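Local coordinates for G-protein alpha subunit Galpha7 (Naegleria fowleri, PDB 6NE6) that probably acts as a molecular switch in heterotrimeric G-protein signalling, binding guanine nucleotide and hydrolysing GTP, at residues Asn123-Glu128 against Cys213-Ser218; Ser207-Lys212 against Ser261-Thr266; Asn248-Phe253 against Ala279-Ile284. All blocks are in the same frame, centred on the assembly; numbering follows the deposited sequence.

Contact 1. Residues Asn123-Glu128 against Cys213-Ser218; sequences NEFQIE and CYEDDS. With EDO (1,2-ethanediol), chain D; EDO (1,2-ethanediol), chain H.
Gln126 lays its CG over the backbone of Glu215, 3.8 Å from Glu215 N and 4.0 Å from Glu215 CB. The two side chains pass each other at an angle, amide and carboxylate planes 62° apart. The glutamine chain is folded at its second torsion (chi2 -61°), which swings the amide toward Tyr214, NE2 3.7 Å from Tyr214 C. Glu215 reaches back with its own bend at chi2, and its OE1 comes to the rim of the Phe125 ring, near the ring plane. Between the two segments the polar links run through water. One molecule accepts from Gln126 NE2 and has Glu124 O and Glu215 OE1, each 2.9 Å away, as possible acceptors, more being in reach than it has protons; a second accepts from Gln126 N and donates to Glu215 OE1, 2.6 Å away. Gln126 NE2 is also bonded to Lys212 O, while Gln126 OE1 receives a 3.0 Å hydrogen bond from O2 of an ethanediol, probably a crystallisation additive. This surface contact joins the loop after helix 113-120 to the loop before helix 221-235, and so the all-helical part of a G-alpha fold to its nucleotide-binding part. Such mixed direct and water-mediated bonding is consistent with two bodies that can shift.

Contact 2. Residues Ser207-Lys212 against Ser261-Thr266; sequences SEFDQK and SRLADT
Phe209 projects toward the 261-266 loop and meets it in two ways. Obliquely to the ring come Leu263 CD1, 3.8 Å from Phe209 CD2, and the hydroxyl of Ser261, whose OG is 3.6 Å from Phe209 CE2. At the ring edge, near its plane, lie Arg262 O and the hydroxyl oxygen of Thr266. With chi1 at 71°, Phe209 CG is wedged between the backbone N and the carbonyl carbon, a setting that sends the ring across to the other loop. The CG of the neighbouring Asp210 lies over the rim of one ring face. The leucine and phenylalanine side chains cross at a slant, and Leu263 also packs on Ala280, Phe283 and Ile284 of helix 277-291.

Two hydrogen bonds accompany the ring packing. Ser261 OG donates to Asp210 OD2 at 2.7 Å, reaching the oxygen from its anti side and 18° out of the carboxylate plane. Thr266 OG1 donates to Phe209 O, also at 2.7 Å, but from a position tilted 33° out of the carbonyl plane. Each acceptor residue has a further partner: Asp210 OD1 is paired with Lys256 of helix 250-258, and Phe209 O also accepts from Asn220 ND2.

The contact thus fastens the loop after strand 199-205 to the loop after helix 250-258 in the Ras-like part of the fold. With one carboxylate oxygen held by a hydroxyl and the other by an ammonium group, Asp210 is restrained in rotation and its negative charge is probably favoured.

Contact 3. Residues Asn248-Phe253 against Ala279-Ile284; sequences NKHDLF and AAKEFI
Phe253 packs its ring end against helix 277-291 at Ala280, Lys281 and Ile284, joining two helices of the Ras-like, P-loop NTPase fold of a G-alpha subunit: helix 250-258, which follows strand 242-248, and helix 277-291, which precedes strand 297-302. Residues 248-251, Asn-Lys-His-Asp, match the NKxD signature that in G-alpha relatives recognises guanine. The apolar part of the contact is built round the one phenylalanine ring. Its tip, CZ, is 3.6 Å from Ala280 CB, which sits at the ring edge near the plane. Ile284 comes from the opposite direction and brings its CD1 to 3.6 Å from Phe253 CE1, while at the other meta carbon, CE2, Lys281 CB lies 3.7 Å away; both approach obliquely. Phe253 CG is anti to the backbone N, which directs the ring out from its own helix to this patch.

The polar part is a chain of two hydrogen bonds, Lys281 to His250 to Asp251. Lys281 CG sits between the backbone N and the carbonyl carbon, and the extended chain from there carries CD to 3.6 Å from His250 NE2. Lys281 NZ donates to His250 NE2 at 3.0 Å, 12° out of the ring plane. At the other ring nitrogen, His250 ND1 donates to Asp251 OD1, also at 3.0 Å. Bonds at both nitrogens fix the rotation of the imidazole and are consistent with a neutral ring protonated at ND1. The lysine charge has a second partner in Asp278, and Lys281 makes a cation-pi contact with Phe302 of strand 297-302. Asp251 OD1 lies only 1° from the plane of the His250 ring.

Contact 2 stands between the other two, its centre about 12 Å from that of contact 1 and about 11 Å from that of contact 3. Contacts 1 and 2 share one continuous loop, 207-218, and are further tied where Asn123 ND2 meets Asp210 O at 3.0 Å. Contacts 2 and 3 meet through aromatic packing, with Phe209 CE1 3.6 Å from Phe253 CD1. Contacts 1 and 3 do not touch; their nearest atoms are about 7 Å apart. The NKxD segment of contact 3 reaches the probable P-loop through Asn248 ND2 to Ser20 O and Lys249 NZ to Asp19 O. Asp129, just beyond contact 1, forms a salt bridge with Lys249. The site holds no nucleotide in this structure.

Contact 1. Residues Asn123-Glu128 against Cys213-Ser218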
# COMPACT_ATOMS: atom_id res chain seq x y z
N ASN A 123 -8.41 9.50 8.35
CA ASN A 123 -9.11 8.26 8.00
C ASN A 123 -10.44 8.52 7.32
O ASN A 123 -10.96 7.64 6.62
CB ASN A 123 -9.35 7.40 9.24
CG ASN A 123 -10.27 8.07 10.24
OD1 ASN A 123 -9.90 9.08 10.85
ND2 ASN A 123 -11.47 7.53 10.41
N GLU A 124 -11.02 9.71 7.51
CA GLU A 124 -12.30 10.07 6.93
C GLU A 124 -12.18 10.52 5.49
O GLU A 124 -13.21 10.65 4.82
CB GLU A 124 -12.95 11.18 7.77
CG GLU A 124 -13.21 10.77 9.23
CD GLU A 124 -13.90 11.88 10.03
OE1 GLU A 124 -14.78 12.57 9.47
OE2 GLU A 124 -13.55 12.06 11.22
N PHE A 125 -10.96 10.73 4.99
CA PHE A 125 -10.70 11.32 3.69
C PHE A 125 -9.75 10.44 2.89
O PHE A 125 -9.14 9.49 3.41
CB PHE A 125 -10.14 12.74 3.85
CG PHE A 125 -10.98 13.61 4.72
CD1 PHE A 125 -12.21 14.08 4.27
CD2 PHE A 125 -10.57 13.95 6.01
CE1 PHE A 125 -13.01 14.87 5.07
CE2 PHE A 125 -11.38 14.74 6.82
CZ PHE A 125 -12.60 15.20 6.35
N GLN A 126 -9.61 10.77 1.61
CA GLN A 126 -8.84 9.94 0.68
C GLN A 126 -7.42 10.49 0.56
O GLN A 126 -7.01 11.07 -0.44
CB GLN A 126 -9.56 9.86 -0.67
CG GLN A 126 -10.98 9.28 -0.57
CD GLN A 126 -11.00 7.85 -0.03
OE1 GLN A 126 -10.19 7.00 -0.43
NE2 GLN A 126 -11.91 7.59 0.90
N ILE A 127 -6.66 10.25 1.63
CA ILE A 127 -5.30 10.74 1.80
C ILE A 127 -4.35 9.55 1.83
O ILE A 127 -4.59 8.59 2.57
CB ILE A 127 -5.18 11.54 3.11
CG1 ILE A 127 -6.12 12.75 3.09
CG2 ILE A 127 -3.75 12.01 3.34
CD1 ILE A 127 -6.25 13.41 4.42
N GLU A 128 -3.29 9.61 1.03
CA GLU A 128 -2.35 8.50 0.97
C GLU A 128 -1.72 8.26 2.34
O GLU A 128 -1.52 9.19 3.12
CB GLU A 128 -1.24 8.78 -0.05
CG GLU A 128 -1.74 8.95 -1.47
CD GLU A 128 -2.25 7.65 -2.07
OE1 GLU A 128 -1.64 6.60 -1.79
OE2 GLU A 128 -3.26 7.68 -2.81
N CYS A 213 -14.24 3.42 1.18
CA CYS A 213 -13.73 3.00 -0.12
C CYS A 213 -13.49 4.18 -1.05
O CYS A 213 -12.47 4.22 -1.76
CB CYS A 213 -14.71 2.03 -0.78
SG CYS A 213 -14.73 0.43 0.02
N TYR A 214 -14.44 5.11 -1.10
CA TYR A 214 -14.37 6.26 -1.98
C TYR A 214 -14.90 7.48 -1.25
O TYR A 214 -15.68 7.37 -0.29
CB TYR A 214 -15.20 6.08 -3.25
CG TYR A 214 -14.80 4.90 -4.08
CD1 TYR A 214 -13.75 4.98 -4.98
CD2 TYR A 214 -15.48 3.69 -3.96
CE1 TYR A 214 -13.38 3.90 -5.74
CE2 TYR A 214 -15.12 2.59 -4.73
CZ TYR A 214 -14.07 2.71 -5.62
OH TYR A 214 -13.71 1.62 -6.37
N GLU A 215 -14.54 8.66 -1.76
CA GLU A 215 -15.02 9.89 -1.13
C GLU A 215 -16.54 9.99 -1.19
O GLU A 215 -17.16 10.47 -0.23
CB GLU A 215 -14.36 11.10 -1.78
CG GLU A 215 -14.83 12.45 -1.22
CD GLU A 215 -14.50 12.66 0.26
OE1 GLU A 215 -13.68 11.91 0.84
OE2 GLU A 215 -15.06 13.61 0.86
N ASP A 216 -17.16 9.54 -2.28
CA ASP A 216 -18.61 9.65 -2.45
C ASP A 216 -19.33 8.33 -2.19
O ASP A 216 -20.31 8.00 -2.86
CB ASP A 216 -18.94 10.18 -3.85
CG ASP A 216 -18.58 9.19 -4.96
OD1 ASP A 216 -17.63 8.40 -4.78
OD2 ASP A 216 -19.24 9.21 -6.02
N ASP A 217 -18.86 7.56 -1.21
CA ASP A 217 -19.47 6.29 -0.88
C ASP A 217 -19.26 6.06 0.61
O ASP A 217 -18.28 6.52 1.18
CB ASP A 217 -18.88 5.16 -1.75
CG ASP A 217 -19.77 3.92 -1.80
OD1 ASP A 217 -19.82 3.18 -0.80
OD2 ASP A 217 -20.42 3.68 -2.85
N SER A 218 -20.21 5.38 1.24
CA SER A 218 -20.12 5.11 2.67
C SER A 218 -19.57 3.72 2.98
O SER A 218 -19.40 3.39 4.16
CB SER A 218 -21.49 5.28 3.34
OG SER A 218 -21.86 6.65 3.39
C1 EDO D . -5.39 5.95 -0.91
O1 EDO D . -6.23 4.79 -1.00
C2 EDO D . -6.26 7.20 -1.04
O2 EDO D . -7.20 7.23 0.03
C1 EDO H . -20.75 10.72 0.85
O1 EDO H . -21.88 11.32 1.51
C2 EDO H . -20.56 9.31 1.38
O2 EDO H . -21.77 8.56 1.21
O HOH W 1 -13.73 9.39 2.29
O HOH W 2 -11.33 12.90 0.56
O HOH W 3 -10.63 6.58 -3.19

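Contact 2. Residues Ser207-Lys212 against Ser261-Thr266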
# COMPACT_ATOMS: atom_id res chain seq x y z
N SER A 207 -4.95 -1.69 8.52
CA SER A 207 -5.18 -0.33 9.01
C SER A 207 -6.42 0.31 8.41
O SER A 207 -6.79 1.40 8.87
CB SER A 207 -3.96 0.54 8.72
OG SER A 207 -3.70 0.58 7.32
N GLU A 208 -7.06 -0.32 7.42
CA GLU A 208 -8.18 0.30 6.70
C GLU A 208 -9.52 0.14 7.43
O GLU A 208 -10.56 0.47 6.85
CB GLU A 208 -8.31 -0.28 5.28
CG GLU A 208 -8.77 -1.73 5.23
CD GLU A 208 -8.84 -2.29 3.83
OE1 GLU A 208 -8.45 -1.60 2.86
OE2 GLU A 208 -9.31 -3.45 3.70
N PHE A 209 -9.51 -0.35 8.68
CA PHE A 209 -10.76 -0.62 9.38
C PHE A 209 -11.60 0.64 9.58
O PHE A 209 -12.82 0.53 9.77
CB PHE A 209 -10.48 -1.28 10.74
CG PHE A 209 -9.87 -0.37 11.77
CD1 PHE A 209 -8.49 -0.29 11.91
CD2 PHE A 209 -10.67 0.40 12.63
CE1 PHE A 209 -7.91 0.53 12.87
CE2 PHE A 209 -10.10 1.22 13.60
CZ PHE A 209 -8.72 1.30 13.72
N ASP A 210 -10.99 1.83 9.55
CA ASP A 210 -11.73 3.06 9.81
C ASP A 210 -11.77 3.96 8.58
O ASP A 210 -11.98 5.17 8.71
CB ASP A 210 -11.14 3.81 11.02
CG ASP A 210 -9.70 4.25 10.82
OD1 ASP A 210 -9.13 3.99 9.74
OD2 ASP A 210 -9.11 4.88 11.73
N GLN A 211 -11.64 3.39 7.38
CA GLN A 211 -11.61 4.17 6.15
C GLN A 211 -12.76 3.79 5.24
O GLN A 211 -13.28 2.68 5.29
CB GLN A 211 -10.30 3.97 5.40
CG GLN A 211 -9.11 4.60 6.08
CD GLN A 211 -7.81 4.11 5.48
OE1 GLN A 211 -7.06 3.40 6.12
NE2 GLN A 211 -7.56 4.47 4.22
N LYS A 212 -13.12 4.73 4.36
CA LYS A 212 -14.14 4.54 3.34
C LYS A 212 -13.50 4.18 2.00
O LYS A 212 -12.39 4.62 1.68
CB LYS A 212 -14.98 5.81 3.17
CG LYS A 212 -15.70 6.25 4.43
CD LYS A 212 -16.66 5.16 4.89
CE LYS A 212 -17.51 5.60 6.08
NZ LYS A 212 -18.39 4.46 6.50
N SER A 261 -8.57 5.45 17.62
CA SER A 261 -9.55 5.02 16.62
C SER A 261 -10.08 3.64 17.02
O SER A 261 -9.31 2.68 17.09
CB SER A 261 -8.92 4.97 15.23
OG SER A 261 -9.93 4.72 14.25
N ARG A 262 -11.38 3.54 17.28
CA ARG A 262 -11.95 2.37 17.93
C ARG A 262 -12.44 1.36 16.90
O ARG A 262 -13.23 1.71 16.02
CB ARG A 262 -13.11 2.77 18.85
CG ARG A 262 -12.75 3.82 19.89
CD ARG A 262 -13.95 4.19 20.74
NE ARG A 262 -14.52 3.04 21.43
CZ ARG A 262 -15.74 2.55 21.20
NH1 ARG A 262 -16.54 3.12 20.31
NH2 ARG A 262 -16.16 1.48 21.88
N LEU A 263 -12.00 0.11 17.03
CA LEU A 263 -12.46 -0.91 16.10
C LEU A 263 -13.97 -1.07 16.18
O LEU A 263 -14.63 -1.28 15.15
CB LEU A 263 -11.77 -2.24 16.40
CG LEU A 263 -12.10 -3.39 15.45
CD1 LEU A 263 -11.68 -3.01 14.03
CD2 LEU A 263 -11.37 -4.66 15.92
N ALA A 264 -14.54 -0.94 17.38
CA ALA A 264 -15.97 -1.15 17.59
C ALA A 264 -16.84 -0.11 16.88
O ALA A 264 -18.04 -0.35 16.71
CB ALA A 264 -16.29 -1.15 19.08
N ASP A 265 -16.26 1.03 16.49
CA ASP A 265 -17.02 2.01 15.72
C ASP A 265 -17.26 1.54 14.29
O ASP A 265 -18.14 2.10 13.62
CB ASP A 265 -16.30 3.36 15.72
CG ASP A 265 -16.54 4.14 17.00
OD1 ASP A 265 -17.56 3.89 17.67
OD2 ASP A 265 -15.72 5.02 17.34
N THR A 266 -16.49 0.57 13.81
CA THR A 266 -16.75 -0.12 12.55
C THR A 266 -17.42 -1.48 12.74
O THR A 266 -18.34 -1.82 12.00
CB THR A 266 -15.45 -0.35 11.77
OG1 THR A 266 -14.78 0.90 11.59
CG2 THR A 266 -15.75 -0.99 10.41

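Contact 3. Residues Asn248-Phe253 against Ala279-Ile284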
# COMPACT_ATOMS: atom_id res chain seq x y z
N ASN A 248 -1.47 -6.69 6.31
CA ASN A 248 -0.37 -5.76 6.14
C ASN A 248 -0.68 -4.44 6.86
O ASN A 248 -1.78 -4.23 7.39
CB ASN A 248 -0.13 -5.54 4.64
CG ASN A 248 1.10 -4.72 4.34
OD1 ASN A 248 2.10 -4.77 5.06
ND2 ASN A 248 1.04 -3.95 3.26
N LYS A 249 0.32 -3.57 6.90
CA LYS A 249 0.24 -2.28 7.59
C LYS A 249 -0.02 -2.45 9.08
O LYS A 249 -0.69 -1.62 9.70
CB LYS A 249 -0.81 -1.36 6.94
CG LYS A 249 -0.66 -1.25 5.42
CD LYS A 249 -1.61 -0.22 4.83
CE LYS A 249 -1.48 -0.15 3.31
NZ LYS A 249 -2.33 0.95 2.76
N HIS A 250 0.54 -3.52 9.66
CA HIS A 250 0.31 -3.84 11.07
C HIS A 250 0.70 -2.68 11.98
O HIS A 250 -0.04 -2.31 12.89
CB HIS A 250 1.09 -5.11 11.43
CG HIS A 250 1.11 -5.41 12.90
ND1 HIS A 250 2.01 -4.82 13.76
CD2 HIS A 250 0.36 -6.25 13.65
CE1 HIS A 250 1.80 -5.27 14.99
NE2 HIS A 250 0.81 -6.15 14.94
N ASP A 251 1.88 -2.09 11.76
CA ASP A 251 2.33 -1.04 12.67
C ASP A 251 1.46 0.22 12.55
O ASP A 251 1.24 0.92 13.56
CB ASP A 251 3.81 -0.74 12.42
CG ASP A 251 4.74 -1.87 12.92
OD1 ASP A 251 4.27 -2.82 13.58
OD2 ASP A 251 5.96 -1.81 12.63
N LEU A 252 0.94 0.53 11.35
CA LEU A 252 0.01 1.65 11.21
C LEU A 252 -1.30 1.36 11.93
O LEU A 252 -1.86 2.25 12.60
CB LEU A 252 -0.25 1.93 9.73
CG LEU A 252 -1.21 3.07 9.40
CD1 LEU A 252 -0.76 4.34 10.07
CD2 LEU A 252 -1.33 3.25 7.88
N PHE A 253 -1.80 0.13 11.81
CA PHE A 253 -2.96 -0.30 12.57
C PHE A 253 -2.74 -0.11 14.07
O PHE A 253 -3.61 0.42 14.77
CB PHE A 253 -3.28 -1.77 12.25
CG PHE A 253 -4.24 -2.40 13.21
CD1 PHE A 253 -5.61 -2.25 13.02
CD2 PHE A 253 -3.79 -3.14 14.30
CE1 PHE A 253 -6.52 -2.83 13.89
CE2 PHE A 253 -4.70 -3.72 15.18
CZ PHE A 253 -6.05 -3.56 14.98
N ALA A 279 -5.74 -7.48 20.92
CA ALA A 279 -7.11 -7.99 20.94
C ALA A 279 -7.84 -7.62 19.65
O ALA A 279 -8.57 -8.45 19.08
CB ALA A 279 -7.87 -7.44 22.15
N ALA A 280 -7.62 -6.40 19.16
CA ALA A 280 -8.31 -5.94 17.96
C ALA A 280 -7.80 -6.68 16.72
O ALA A 280 -8.60 -7.07 15.86
CB ALA A 280 -8.15 -4.43 17.81
N LYS A 281 -6.49 -6.90 16.62
CA LYS A 281 -6.02 -7.57 15.41
C LYS A 281 -6.40 -9.04 15.41
O LYS A 281 -6.63 -9.62 14.34
CB LYS A 281 -4.50 -7.40 15.24
CG LYS A 281 -3.64 -8.26 16.15
CD LYS A 281 -2.18 -7.82 16.06
CE LYS A 281 -1.27 -8.73 16.88
NZ LYS A 281 0.10 -8.12 17.04
N GLU A 282 -6.51 -9.66 16.59
CA GLU A 282 -6.95 -11.05 16.63
C GLU A 282 -8.40 -11.17 16.16
O GLU A 282 -8.75 -12.11 15.44
CB GLU A 282 -6.77 -11.62 18.03
CG GLU A 282 -5.31 -11.80 18.42
CD GLU A 282 -4.57 -12.79 17.52
OE1 GLU A 282 -5.19 -13.80 17.13
OE2 GLU A 282 -3.38 -12.55 17.22
N PHE A 283 -9.24 -10.20 16.54
CA PHE A 283 -10.62 -10.17 16.06
C PHE A 283 -10.68 -10.04 14.55
O PHE A 283 -11.48 -10.72 13.89
CB PHE A 283 -11.36 -9.01 16.72
CG PHE A 283 -12.80 -8.86 16.30
CD1 PHE A 283 -13.80 -9.56 16.95
CD2 PHE A 283 -13.16 -7.99 15.28
CE1 PHE A 283 -15.13 -9.42 16.58
CE2 PHE A 283 -14.48 -7.85 14.90
CZ PHE A 283 -15.47 -8.56 15.56
N ILE A 284 -9.83 -9.19 13.97
CA ILE A 284 -9.82 -9.03 12.52
C ILE A 284 -9.34 -10.31 11.85
O ILE A 284 -9.93 -10.76 10.86
CB ILE A 284 -8.95 -7.82 12.12
CG1 ILE A 284 -9.58 -6.53 12.64
CG2 ILE A 284 -8.79 -7.77 10.60
CD1 ILE A 284 -8.67 -5.32 12.53